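Local coordinates for protein GlcNAc Inducible Gene 2, GIG2 (Candida albicans, PDB 6AKZ) that binds a ferric ion and is probably an oxygenase of the DUF1479 family within the cupin clan, produced in response to N-acetylglucosamine, at residues A[12-17]-A[309-314]; A[128-133]-A[413-418]; A[163-168]-A[447-452]; A[216-221]-A[278-283]. All coordinates share one frame; numbering follows the deposited sequence.

Interaction 1: A[12-17]-A[309-314]; sequences PPDLDF and TPKFPG
Lys311 reaches across to the N-terminal residues 12-17 and makes the polar centre of the contact. Its NZ donates to Pro12 O and to Asp14 OD1, each at 2.7 Å, the second also a salt bridge. The ammonium group approaches the Pro12 carbonyl almost end-on, at a C=O...N angle of 165°, but meets the carboxylate from above its plane. A bend at the last torsion of the lysine, chi4 -59°, turns NZ toward both oxygens.

A backbone bond fixes the register: Leu15 N donates to Pro310 O at 3.0 Å, the carbonyl of a residue that centres an inverse gamma turn. A water adds a bridge, donating to Pro13 O and accepting from Phe312 N.

The rings of Pro12 and Pro313 lie side by side, CB to CB 3.9 Å, while Leu15 CD1 rests 3.7 Å from Phe312 CB, the two side chains crossing at about a right angle. Pro310 CB lies against Asp16 O (3.3 Å).

The contact sets residues 12-17 across the loop that leads to strand 322-323, the two running in roughly opposed directions. Pro310 and Phe312 also pack on helix 18-26, which begins right after residue 17, and Asp16 caps Arg18 N.

Interaction 2: A[128-133]-A[413-418]; sequences YNVFWS and EFQGAN
Gln415 enters the bend of residues 128-133 with its amide, an example of a side-chain amide bonding to peptide groups of an irregular segment. Its OE1 accepts from Phe131 N at 2.7 Å, and its NE2 donates to Asn129 O at 3.2 Å, with that oxygen close to the amide plane. The second N-H of NE2 goes to Glu413 OE1 in its own segment, so three bonds fix the rotation of the amide. A bend at chi2, -71°, folds the group toward the Phe131 ring, whose edge it meets: Phe131 CD2 lies 3.5 Å from Gln415 OE1, with ring and amide planes 52° apart.

This buried part is tightly filled. Trp132 CD1 sits 3.5 Å from Gln415 CB, and Trp132 N makes a weak bond to Gln415 O. Next to it, Gly416 has no side chain to collide with Ser133 CA, which lets the two chains run close.

Toward Ala417 and Asn418 the contact becomes looser and more exposed. Trp132 CB and Ala417 CB touch at 3.9 Å, Ala417 CA makes a CH...O contact with Trp132 O, and a water donates to that same oxygen while accepting from Asn418 N.

The contact joins the link between strand 127-128 and helix 134-140 to the chain leaving helix 407-412. Helix 96-112 packs on Val130, and helix 382-394 on Trp132 and Ala417.

Interaction 3: A[163-168]-A[447-452]; sequences NCLIDL and QAKIRS
This is helix-on-strand packing: helix 445-460, near the C-terminus, lies on residues 163-168, which include the short strand 166-167, and a buried aspartate ties the two together. Asp167 spreads its carboxylate over one turn of the helix. OD1 accepts from Gln447 NE2 at 2.8 Å, met from above the carboxylate plane, while OD2 takes both NE and NH2 of Arg451. This is a side-on salt bridge directed to a single oxygen, and the two nitrogens come from the same face of the carboxylate. The spacing of i and i+4 on the helix brings both donors to one residue. Thr170 also bonds OD2, and Gln447 NE2 has a second acceptor in Asp169 OD2; the donors on OD2, Arg451 above all, would probably favour the ionised form.

Beside the charged group the packing is apolar. Ile450 points its CG2 at Asp167 CB, 3.6 Å away, and its CG1 branch, anti to the backbone N, lies over Leu165 O. Leu165, at the middle of a tight inverse gamma turn, places CD2 3.6 Å from Lys449 CB, the two side chains crossing nearly at a right angle. The extended lysine then runs beside Asn163 and bonds Glu162 O. In the Arg451 grip, the N-H...O angles are 148° from NE and 142° from NH2, with OD2 only 7° out of the guanidinium plane.

Interaction 4: A[216-221]-A[278-283]; sequences GDWENW and LKLSMA
Trp218 and Trp221 present two indole rings to one side of helix 278-287. On one face of Trp218, over the ring centre, lies CD of Glu219, whose carboxylate is salt-bridged to Arg41; Lys279 CD comes in at the edge, near the ring plane. Leu280 CD2 approaches the six-membered ring obliquely, 3.4 Å from Trp218 CZ3, and Ala283 CB packs 3.6 Å from Trp218 CB. The first torsion, 69°, sets CG between the backbone N and the carbonyl carbon and directs the indole toward the helix, where Leu280 and Ala283 meet it. Around Trp221, Lys279 CA lies at the edge, while Met282 CG reaches CH2 obliquely at 3.8 Å.

Lys279 passes between the two indoles. A bend at chi3, -77°, turns its end to the 3-10 turn, where NZ donates to Glu219 O at 2.9 Å. Lys279 CE lies 3.3 Å from Trp221 O.

The indole nitrogens bond elsewhere, Trp218 NE1 to Ser38 O and Trp221 NE1 to Val209 O. Met282 has its side chain about 13 Å from the bound ferric ion, well away from the metal. Helix 32-56 covers Trp218, Leu280 and Ala283, and helix 211-214 lies against both tryptophans.

The four contacts show how chemistry follows position in a fold. Interactions 2 and 4 are buried, yet differ: a glutamine amide serves backbone groups in the first, whereas two indoles pack on a helix in the second. Interactions 1 and 3 are partly buried and each rests on a salt bridge, with the lysine of 309-314 and the arginine of 447-452 gripping an aspartate. No two contacts share a segment, and none touches another. Interactions 2 and 4 lie on opposite sides of the chain's centre, about 40 Å apart between centres; interactions 1 and 4 are the closest pair, about 23 Å apart. Interactions 1, 2 and 3 each join chain parts about 280 to 290 residues apart.

Interaction 1: A[12-17]-A[309-314]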
loop_
_atom_site.group_PDB
_atom_site.type_symbol
_atom_site.label_atom_id
_atom_site.label_comp_id
_atom_site.label_asym_id
_atom_site.label_seq_id
_atom_site.Cartn_x
_atom_site.Cartn_y
_atom_site.Cartn_z
ATOM N N PRO A 12 24.320 -8.417 7.260
ATOM C CA PRO A 12 23.779 -7.793 6.052
ATOM C C PRO A 12 24.889 -7.159 5.213
ATOM O O PRO A 12 25.841 -6.640 5.791
ATOM C CB PRO A 12 22.801 -6.696 6.597
ATOM C CG PRO A 12 22.728 -6.876 8.086
ATOM C CD PRO A 12 23.960 -7.663 8.474
ATOM N N PRO A 13 24.763 -7.190 3.865
ATOM C CA PRO A 13 25.766 -6.559 3.037
ATOM C C PRO A 13 25.846 -5.058 3.233
ATOM O O PRO A 13 24.921 -4.406 3.744
ATOM C CB PRO A 13 25.364 -6.933 1.598
ATOM C CG PRO A 13 23.934 -7.257 1.666
ATOM C CD PRO A 13 23.692 -7.789 3.062
ATOM N N ASP A 14 27.001 -4.519 2.873
ATOM C CA ASP A 14 27.183 -3.094 2.820
ATOM C C ASP A 14 26.524 -2.611 1.518
ATOM O O ASP A 14 26.531 -3.330 0.501
ATOM C CB ASP A 14 28.683 -2.734 2.828
ATOM C CG ASP A 14 29.304 -2.697 4.230
ATOM O OD1 ASP A 14 28.605 -2.775 5.270
ATOM O OD2 ASP A 14 30.537 -2.516 4.301
ATOM N N LEU A 15 25.886 -1.440 1.574
ATOM C CA LEU A 15 25.540 -0.695 0.358
ATOM C C LEU A 15 26.746 0.206 0.060
ATOM O O LEU A 15 27.711 0.185 0.804
ATOM C CB LEU A 15 24.271 0.163 0.585
ATOM C CG LEU A 15 22.960 -0.600 0.915
ATOM C CD1 LEU A 15 21.872 0.414 1.239
ATOM C CD2 LEU A 15 22.534 -1.452 -0.263
ATOM N N ASP A 16 26.672 1.051 -0.961
ATOM C CA ASP A 16 27.667 2.154 -1.095
ATOM C C ASP A 16 27.856 2.980 0.207
ATOM O O ASP A 16 26.884 3.123 0.974
ATOM C CB ASP A 16 27.264 3.066 -2.246
ATOM C CG ASP A 16 28.284 4.158 -2.492
ATOM O OD1 ASP A 16 28.232 5.217 -1.804
ATOM O OD2 ASP A 16 29.148 3.922 -3.365
ATOM N N PHE A 17 29.076 3.519 0.493
ATOM C CA PHE A 17 29.325 4.210 1.824
ATOM C C PHE A 17 28.618 5.570 1.980
ATOM O O PHE A 17 28.502 6.132 3.099
ATOM C CB PHE A 17 30.840 4.342 2.166
ATOM C CG PHE A 17 31.521 5.529 1.482
ATOM C CD1 PHE A 17 31.960 5.442 0.172
ATOM C CD2 PHE A 17 31.607 6.753 2.130
ATOM C CE1 PHE A 17 32.547 6.543 -0.449
ATOM C CE2 PHE A 17 32.170 7.862 1.499
ATOM C CZ PHE A 17 32.658 7.748 0.220
ATOM N N THR A 309 28.245 2.005 9.706
ATOM C CA THR A 309 28.273 1.116 8.494
ATOM C C THR A 309 27.102 1.479 7.581
ATOM O O THR A 309 26.022 1.710 8.105
ATOM C CB THR A 309 28.082 -0.382 8.815
ATOM O OG1 THR A 309 26.683 -0.628 9.081
ATOM C CG2 THR A 309 28.947 -0.822 10.026
ATOM N N PRO A 310 27.274 1.426 6.257
ATOM C CA PRO A 310 26.174 1.682 5.337
ATOM C C PRO A 310 25.268 0.438 5.171
ATOM O O PRO A 310 24.988 0.019 4.065
ATOM C CB PRO A 310 26.915 1.991 4.044
ATOM C CG PRO A 310 28.043 1.021 4.080
ATOM C CD PRO A 310 28.488 1.014 5.516
ATOM N N LYS A 311 24.830 -0.151 6.268
ATOM C CA LYS A 311 23.980 -1.362 6.206
ATOM C C LYS A 311 22.530 -0.896 6.337
ATOM O O LYS A 311 22.172 -0.250 7.314
ATOM C CB LYS A 311 24.337 -2.359 7.316
ATOM C CG LYS A 311 25.711 -3.021 7.026
ATOM C CD LYS A 311 26.031 -4.083 8.028
ATOM C CE LYS A 311 27.486 -4.493 7.930
ATOM N NZ LYS A 311 27.852 -5.003 6.577
ATOM N N PHE A 312 21.750 -1.225 5.326
ATOM C CA PHE A 312 20.292 -1.043 5.297
ATOM C C PHE A 312 19.699 -2.404 4.943
ATOM O O PHE A 312 19.504 -2.750 3.763
ATOM C CB PHE A 312 19.933 0.072 4.324
ATOM C CG PHE A 312 20.141 1.413 4.902
ATOM C CD1 PHE A 312 21.415 2.031 4.861
ATOM C CD2 PHE A 312 19.129 2.039 5.591
ATOM C CE1 PHE A 312 21.617 3.255 5.483
ATOM C CE2 PHE A 312 19.337 3.282 6.203
ATOM C CZ PHE A 312 20.596 3.884 6.156
ATOM N N PRO A 313 19.574 -3.257 5.959
ATOM C CA PRO A 313 19.239 -4.639 5.673
ATOM C C PRO A 313 17.906 -4.851 4.955
ATOM O O PRO A 313 16.934 -4.109 5.216
ATOM C CB PRO A 313 19.222 -5.285 7.046
ATOM C CG PRO A 313 19.799 -4.312 8.014
ATOM C CD PRO A 313 19.697 -2.962 7.397
ATOM N N GLY A 314 17.896 -5.785 4.011
ATOM C CA GLY A 314 16.706 -6.098 3.210
ATOM C C GLY A 314 16.434 -5.147 2.048
ATOM O O GLY A 314 15.430 -5.307 1.350
HETATM O O HOH W 1 22.296 -3.422 3.731
#

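Interaction 2: A[128-133]-A[413-418]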
loop_
_atom_site.group_PDB
_atom_site.type_symbol
_atom_site.label_atom_id
_atom_site.label_comp_id
_atom_site.label_asym_id
_atom_site.label_seq_id
_atom_site.Cartn_x
_atom_site.Cartn_y
_atom_site.Cartn_z
ATOM N N TYR A 128 -2.800 -12.444 -13.640
ATOM C CA TYR A 128 -3.331 -12.175 -14.997
ATOM C C TYR A 128 -3.308 -10.657 -15.263
ATOM O O TYR A 128 -3.900 -9.884 -14.503
ATOM C CB TYR A 128 -4.746 -12.702 -15.057
ATOM C CG TYR A 128 -4.728 -14.199 -14.982
ATOM C CD1 TYR A 128 -4.738 -14.864 -13.748
ATOM C CD2 TYR A 128 -4.641 -14.954 -16.140
ATOM C CE1 TYR A 128 -4.627 -16.253 -13.702
ATOM C CE2 TYR A 128 -4.566 -16.348 -16.102
ATOM C CZ TYR A 128 -4.577 -16.997 -14.878
ATOM O OH TYR A 128 -4.501 -18.362 -14.826
ATOM N N ASN A 129 -2.625 -10.237 -16.331
ATOM C CA ASN A 129 -2.362 -8.825 -16.601
ATOM C C ASN A 129 -3.529 -8.244 -17.383
ATOM O O ASN A 129 -3.381 -7.872 -18.557
ATOM C CB ASN A 129 -1.025 -8.656 -17.344
ATOM C CG ASN A 129 0.171 -8.936 -16.441
ATOM O OD1 ASN A 129 0.031 -9.525 -15.393
ATOM N ND2 ASN A 129 1.320 -8.461 -16.817
ATOM N N VAL A 130 -4.698 -8.278 -16.756
ATOM C CA VAL A 130 -5.884 -7.667 -17.239
ATOM C C VAL A 130 -6.119 -6.479 -16.277
ATOM O O VAL A 130 -6.147 -6.620 -15.028
ATOM C CB VAL A 130 -7.066 -8.641 -17.347
ATOM C CG1 VAL A 130 -7.486 -9.273 -16.006
ATOM C CG2 VAL A 130 -8.270 -7.930 -17.911
ATOM N N PHE A 131 -6.306 -5.307 -16.856
ATOM C CA PHE A 131 -6.471 -4.070 -16.075
ATOM C C PHE A 131 -7.818 -3.363 -16.197
ATOM O O PHE A 131 -8.316 -2.832 -15.166
ATOM C CB PHE A 131 -5.330 -3.141 -16.450
ATOM C CG PHE A 131 -3.978 -3.731 -16.169
ATOM C CD1 PHE A 131 -3.449 -3.738 -14.894
ATOM C CD2 PHE A 131 -3.261 -4.400 -17.189
ATOM C CE1 PHE A 131 -2.191 -4.250 -14.645
ATOM C CE2 PHE A 131 -2.005 -4.957 -16.947
ATOM C CZ PHE A 131 -1.464 -4.884 -15.657
ATOM N N TRP A 132 -8.417 -3.319 -17.417
ATOM C CA TRP A 132 -9.562 -2.470 -17.724
ATOM C C TRP A 132 -10.861 -3.221 -18.103
ATOM O O TRP A 132 -11.790 -2.644 -18.705
ATOM C CB TRP A 132 -9.181 -1.387 -18.803
ATOM C CG TRP A 132 -7.877 -0.630 -18.575
ATOM C CD1 TRP A 132 -6.764 -0.623 -19.370
ATOM C CD2 TRP A 132 -7.518 0.130 -17.406
ATOM N NE1 TRP A 132 -5.734 0.118 -18.796
ATOM C CE2 TRP A 132 -6.176 0.585 -17.584
ATOM C CE3 TRP A 132 -8.208 0.500 -16.254
ATOM C CZ2 TRP A 132 -5.531 1.379 -16.660
ATOM C CZ3 TRP A 132 -7.516 1.295 -15.292
ATOM C CH2 TRP A 132 -6.221 1.731 -15.521
ATOM N N SER A 133 -10.925 -4.511 -17.773
ATOM C CA SER A 133 -12.095 -5.309 -18.146
ATOM C C SER A 133 -13.360 -4.773 -17.527
ATOM O O SER A 133 -13.326 -4.060 -16.492
ATOM C CB SER A 133 -11.866 -6.786 -17.690
ATOM O OG SER A 133 -11.910 -6.924 -16.280
ATOM N N GLU A 413 -1.712 -6.333 -27.281
ATOM C CA GLU A 413 -2.572 -6.439 -26.071
ATOM C C GLU A 413 -3.888 -5.693 -26.241
ATOM O O GLU A 413 -4.001 -4.785 -27.048
ATOM C CB GLU A 413 -1.809 -6.064 -24.812
ATOM C CG GLU A 413 -1.198 -4.666 -24.812
ATOM C CD GLU A 413 -1.061 -4.039 -23.424
ATOM O OE1 GLU A 413 -1.360 -4.704 -22.405
ATOM O OE2 GLU A 413 -0.604 -2.858 -23.353
ATOM N N PHE A 414 -4.911 -6.172 -25.543
ATOM C CA PHE A 414 -6.229 -5.630 -25.546
ATOM C C PHE A 414 -6.768 -5.709 -24.089
ATOM O O PHE A 414 -6.781 -6.776 -23.525
ATOM C CB PHE A 414 -7.113 -6.477 -26.439
ATOM C CG PHE A 414 -8.521 -6.071 -26.422
ATOM C CD1 PHE A 414 -8.949 -4.980 -27.155
ATOM C CD2 PHE A 414 -9.446 -6.753 -25.651
ATOM C CE1 PHE A 414 -10.279 -4.596 -27.111
ATOM C CE2 PHE A 414 -10.781 -6.349 -25.590
ATOM C CZ PHE A 414 -11.187 -5.267 -26.306
ATOM N N GLN A 415 -7.275 -4.641 -23.504
ATOM C CA GLN A 415 -7.583 -4.653 -22.061
ATOM C C GLN A 415 -9.018 -4.616 -21.662
ATOM O O GLN A 415 -9.303 -4.448 -20.435
ATOM C CB GLN A 415 -6.783 -3.523 -21.395
ATOM C CG GLN A 415 -5.263 -3.796 -21.360
ATOM C CD GLN A 415 -4.895 -4.895 -20.390
ATOM O OE1 GLN A 415 -5.686 -5.233 -19.525
ATOM N NE2 GLN A 415 -3.681 -5.416 -20.508
ATOM N N GLY A 416 -9.957 -4.674 -22.614
ATOM C CA GLY A 416 -11.355 -4.702 -22.296
ATOM C C GLY A 416 -12.007 -3.400 -21.927
ATOM O O GLY A 416 -13.118 -3.392 -21.406
ATOM N N ALA A 417 -11.327 -2.277 -22.172
ATOM C CA ALA A 417 -11.801 -0.942 -21.776
ATOM C C ALA A 417 -13.006 -0.588 -22.535
ATOM O O ALA A 417 -13.026 -0.750 -23.742
ATOM C CB ALA A 417 -10.745 0.084 -22.092
ATOM N N ASN A 418 -14.037 -0.197 -21.845
ATOM C CA ASN A 418 -15.218 0.348 -22.488
ATOM C C ASN A 418 -15.742 1.473 -21.697
ATOM O O ASN A 418 -16.183 1.282 -20.565
ATOM C CB ASN A 418 -16.321 -0.706 -22.641
ATOM C CG ASN A 418 -16.288 -1.365 -23.972
ATOM O OD1 ASN A 418 -16.039 -2.552 -24.080
ATOM N ND2 ASN A 418 -16.532 -0.580 -25.020
HETATM O O HOH W 2 -14.016 -1.116 -18.789
#

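Interaction 3: A[163-168]-A[447-452]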
loop_
_atom_site.group_PDB
_atom_site.type_symbol
_atom_site.label_atom_id
_atom_site.label_comp_id
_atom_site.label_asym_id
_atom_site.label_seq_id
_atom_site.Cartn_x
_atom_site.Cartn_y
_atom_site.Cartn_z
ATOM N N ASN A 163 -2.380 24.202 2.692
ATOM C CA ASN A 163 -1.347 24.039 1.682
ATOM C C ASN A 163 -1.040 22.645 1.181
ATOM O O ASN A 163 -0.488 22.497 0.066
ATOM C CB ASN A 163 -0.068 24.635 2.187
ATOM C CG ASN A 163 -0.211 26.099 2.430
ATOM O OD1 ASN A 163 -0.658 26.836 1.543
ATOM N ND2 ASN A 163 0.027 26.499 3.636
ATOM N N CYS A 164 -1.367 21.618 1.966
ATOM C CA CYS A 164 -0.918 20.278 1.580
ATOM C C CYS A 164 -1.703 19.827 0.348
ATOM O O CYS A 164 -2.982 19.767 0.359
ATOM C CB CYS A 164 -1.152 19.303 2.720
ATOM S SG CYS A 164 -0.458 17.679 2.458
ATOM N N LEU A 165 -0.987 19.435 -0.706
ATOM C CA LEU A 165 -1.624 19.142 -1.996
ATOM C C LEU A 165 -2.219 17.721 -2.082
ATOM O O LEU A 165 -1.786 16.887 -2.887
ATOM C CB LEU A 165 -0.669 19.451 -3.154
ATOM C CG LEU A 165 -0.342 20.953 -3.251
ATOM C CD1 LEU A 165 0.685 21.088 -4.365
ATOM C CD2 LEU A 165 -1.581 21.788 -3.572
ATOM N N ILE A 166 -3.261 17.488 -1.283
ATOM C CA ILE A 166 -3.961 16.214 -1.262
ATOM C C ILE A 166 -5.447 16.458 -1.040
ATOM O O ILE A 166 -5.841 17.415 -0.325
ATOM C CB ILE A 166 -3.330 15.246 -0.267
ATOM C CG1 ILE A 166 -4.037 13.889 -0.293
ATOM C CG2 ILE A 166 -3.381 15.795 1.139
ATOM C CD1 ILE A 166 -3.234 12.819 0.461
ATOM N N ASP A 167 -6.258 15.611 -1.667
ATOM C CA ASP A 167 -7.682 15.583 -1.495
ATOM C C ASP A 167 -8.124 14.167 -1.172
ATOM O O ASP A 167 -8.292 13.315 -2.034
ATOM C CB ASP A 167 -8.374 16.147 -2.745
ATOM C CG ASP A 167 -9.910 15.920 -2.732
ATOM O OD1 ASP A 167 -10.510 15.757 -1.629
ATOM O OD2 ASP A 167 -10.519 15.967 -3.827
ATOM N N LEU A 168 -8.314 13.928 0.115
ATOM C CA LEU A 168 -8.628 12.584 0.578
ATOM C C LEU A 168 -10.064 12.205 0.267
ATOM O O LEU A 168 -10.414 11.027 0.311
ATOM C CB LEU A 168 -8.367 12.520 2.084
ATOM C CG LEU A 168 -6.894 12.375 2.438
ATOM C CD1 LEU A 168 -6.707 12.569 3.946
ATOM C CD2 LEU A 168 -6.317 11.046 2.060
ATOM N N GLN A 447 -7.027 20.995 -0.883
ATOM C CA GLN A 447 -8.029 20.234 -1.619
ATOM C C GLN A 447 -8.473 20.927 -2.945
ATOM O O GLN A 447 -8.532 20.315 -4.031
ATOM C CB GLN A 447 -9.170 19.975 -0.695
ATOM C CG GLN A 447 -10.214 19.083 -1.213
ATOM C CD GLN A 447 -11.358 18.906 -0.224
ATOM O OE1 GLN A 447 -11.730 19.842 0.514
ATOM N NE2 GLN A 447 -11.962 17.716 -0.244
ATOM N N ALA A 448 -8.786 22.213 -2.832
ATOM C CA ALA A 448 -9.066 23.025 -4.035
ATOM C C ALA A 448 -7.864 23.123 -4.966
ATOM O O ALA A 448 -7.987 22.978 -6.205
ATOM C CB ALA A 448 -9.554 24.420 -3.698
ATOM N N LYS A 449 -6.684 23.300 -4.417
ATOM C CA LYS A 449 -5.525 23.465 -5.235
ATOM C C LYS A 449 -5.178 22.196 -6.004
ATOM O O LYS A 449 -4.847 22.262 -7.200
ATOM C CB LYS A 449 -4.350 23.915 -4.411
ATOM C CG LYS A 449 -4.531 25.323 -3.811
ATOM C CD LYS A 449 -3.428 25.539 -2.779
ATOM C CE LYS A 449 -3.575 26.916 -2.140
ATOM N NZ LYS A 449 -2.826 27.006 -0.883
ATOM N N ILE A 450 -5.231 21.030 -5.333
ATOM C CA ILE A 450 -4.872 19.778 -6.075
ATOM C C ILE A 450 -5.862 19.497 -7.202
ATOM O O ILE A 450 -5.483 19.001 -8.286
ATOM C CB ILE A 450 -4.611 18.597 -5.115
ATOM C CG1 ILE A 450 -3.898 17.464 -5.840
ATOM C CG2 ILE A 450 -5.970 18.137 -4.478
ATOM C CD1 ILE A 450 -2.566 17.828 -6.471
ATOM N N ARG A 451 -7.128 19.815 -6.987
ATOM C CA ARG A 451 -8.093 19.643 -8.005
ATOM C C ARG A 451 -7.775 20.532 -9.190
ATOM O O ARG A 451 -7.844 20.087 -10.316
ATOM C CB ARG A 451 -9.503 19.865 -7.496
ATOM C CG ARG A 451 -10.025 18.781 -6.626
ATOM C CD ARG A 451 -11.460 19.001 -6.217
ATOM N NE ARG A 451 -11.850 18.012 -5.207
ATOM C CZ ARG A 451 -13.072 17.704 -4.840
ATOM N NH1 ARG A 451 -14.139 18.335 -5.345
ATOM N NH2 ARG A 451 -13.233 16.748 -3.900
ATOM N N SER A 452 -7.415 21.776 -8.943
ATOM C CA SER A 452 -7.033 22.657 -10.024
ATOM C C SER A 452 -5.814 22.158 -10.787
ATOM O O SER A 452 -5.781 22.197 -12.046
ATOM C CB SER A 452 -6.808 24.083 -9.516
ATOM O OG SER A 452 -6.328 24.900 -10.608
#

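Interaction 4: A[216-221]-A[278-283]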
loop_
_atom_site.group_PDB
_atom_site.type_symbol
_atom_site.label_atom_id
_atom_site.label_comp_id
_atom_site.label_asym_id
_atom_site.label_seq_id
_atom_site.Cartn_x
_atom_site.Cartn_y
_atom_site.Cartn_z
ATOM N N GLY A 216 13.533 9.278 18.921
ATOM C CA GLY A 216 13.434 8.494 20.104
ATOM C C GLY A 216 12.079 8.465 20.723
ATOM O O GLY A 216 11.949 8.081 21.854
ATOM N N ASP A 217 11.046 8.770 19.939
ATOM C CA ASP A 217 9.686 8.897 20.417
ATOM C C ASP A 217 8.749 8.097 19.437
ATOM O O ASP A 217 7.694 8.578 19.087
ATOM C CB ASP A 217 9.327 10.407 20.368
ATOM C CG ASP A 217 8.003 10.757 20.990
ATOM O OD1 ASP A 217 7.486 10.036 21.882
ATOM O OD2 ASP A 217 7.437 11.831 20.587
ATOM N N TRP A 218 9.160 6.875 19.073
ATOM C CA TRP A 218 8.301 5.966 18.302
ATOM C C TRP A 218 6.902 5.857 18.823
ATOM O O TRP A 218 5.944 5.709 18.043
ATOM C CB TRP A 218 8.941 4.580 18.094
ATOM C CG TRP A 218 9.073 3.751 19.292
ATOM C CD1 TRP A 218 10.250 3.559 20.035
ATOM C CD2 TRP A 218 8.067 2.976 19.931
ATOM N NE1 TRP A 218 10.004 2.746 21.095
ATOM C CE2 TRP A 218 8.681 2.343 21.056
ATOM C CE3 TRP A 218 6.708 2.728 19.679
ATOM C CZ2 TRP A 218 7.996 1.509 21.891
ATOM C CZ3 TRP A 218 6.037 1.875 20.517
ATOM C CH2 TRP A 218 6.670 1.244 21.601
ATOM N N GLU A 219 6.696 5.995 20.134
ATOM C CA GLU A 219 5.390 5.805 20.701
ATOM C C GLU A 219 4.398 6.797 20.177
ATOM O O GLU A 219 3.186 6.524 20.180
ATOM C CB GLU A 219 5.414 5.936 22.239
ATOM C CG GLU A 219 6.068 4.791 22.955
ATOM C CD GLU A 219 7.587 4.974 23.172
ATOM O OE1 GLU A 219 8.259 5.869 22.539
ATOM O OE2 GLU A 219 8.092 4.151 23.984
ATOM N N ASN A 220 4.881 7.948 19.752
ATOM C CA ASN A 220 4.000 8.957 19.217
ATOM C C ASN A 220 3.931 9.023 17.670
ATOM O O ASN A 220 3.376 10.002 17.124
ATOM C CB ASN A 220 4.389 10.274 19.824
ATOM C CG ASN A 220 3.939 10.327 21.256
ATOM O OD1 ASN A 220 2.756 10.151 21.576
ATOM N ND2 ASN A 220 4.856 10.500 22.111
ATOM N N TRP A 221 4.540 8.059 16.986
ATOM C CA TRP A 221 4.418 7.990 15.506
ATOM C C TRP A 221 2.952 7.739 15.096
ATOM O O TRP A 221 2.327 6.823 15.627
ATOM C CB TRP A 221 5.319 6.926 14.922
ATOM C CG TRP A 221 5.348 6.942 13.447
ATOM C CD1 TRP A 221 5.748 7.970 12.647
ATOM C CD2 TRP A 221 4.842 5.921 12.573
ATOM N NE1 TRP A 221 5.524 7.640 11.331
ATOM C CE2 TRP A 221 4.975 6.385 11.266
ATOM C CE3 TRP A 221 4.257 4.664 12.780
ATOM C CZ2 TRP A 221 4.624 5.606 10.154
ATOM C CZ3 TRP A 221 3.840 3.926 11.682
ATOM C CH2 TRP A 221 4.066 4.381 10.384
ATOM N N LEU A 278 0.995 -1.953 13.411
ATOM C CA LEU A 278 1.557 -1.010 12.456
ATOM C C LEU A 278 2.715 -0.201 13.062
ATOM O O LEU A 278 3.801 -0.115 12.479
ATOM C CB LEU A 278 0.416 -0.120 11.892
ATOM C CG LEU A 278 0.769 0.951 10.912
ATOM C CD1 LEU A 278 1.474 0.369 9.703
ATOM C CD2 LEU A 278 -0.575 1.610 10.468
ATOM N N LYS A 279 2.461 0.423 14.213
ATOM C CA LYS A 279 3.425 1.242 14.870
ATOM C C LYS A 279 4.633 0.460 15.309
ATOM O O LYS A 279 5.760 0.925 15.057
ATOM C CB LYS A 279 2.835 1.976 16.074
ATOM C CG LYS A 279 3.704 3.039 16.705
ATOM C CD LYS A 279 3.084 3.481 18.038
ATOM C CE LYS A 279 1.915 4.405 17.850
ATOM N NZ LYS A 279 1.253 4.644 19.151
ATOM N N LEU A 280 4.468 -0.657 15.987
ATOM C CA LEU A 280 5.644 -1.424 16.412
ATOM C C LEU A 280 6.454 -1.906 15.237
ATOM O O LEU A 280 7.709 -1.916 15.270
ATOM C CB LEU A 280 5.237 -2.596 17.308
ATOM C CG LEU A 280 4.682 -2.260 18.649
ATOM C CD1 LEU A 280 4.346 -3.492 19.436
ATOM C CD2 LEU A 280 5.594 -1.372 19.442
ATOM N N SER A 281 5.763 -2.359 14.188
ATOM C CA SER A 281 6.435 -2.755 12.974
ATOM C C SER A 281 7.388 -1.684 12.386
ATOM O O SER A 281 8.541 -1.962 12.080
ATOM C CB SER A 281 5.473 -3.245 11.911
ATOM O OG SER A 281 4.906 -4.533 12.197
ATOM N N MET A 282 6.869 -0.502 12.169
ATOM C CA MET A 282 7.659 0.533 11.570
ATOM C C MET A 282 8.734 1.131 12.504
ATOM O O MET A 282 9.757 1.568 12.051
ATOM C CB MET A 282 6.786 1.621 10.935
ATOM C CG MET A 282 5.977 1.156 9.726
ATOM S SD MET A 282 6.958 0.326 8.469
ATOM C CE MET A 282 8.167 1.551 7.996
ATOM N N ALA A 283 8.499 1.120 13.788
ATOM C CA ALA A 283 9.525 1.568 14.745
ATOM C C ALA A 283 10.679 0.602 14.566
ATOM O O ALA A 283 11.808 1.002 14.493
ATOM C CB ALA A 283 8.970 1.566 16.152
#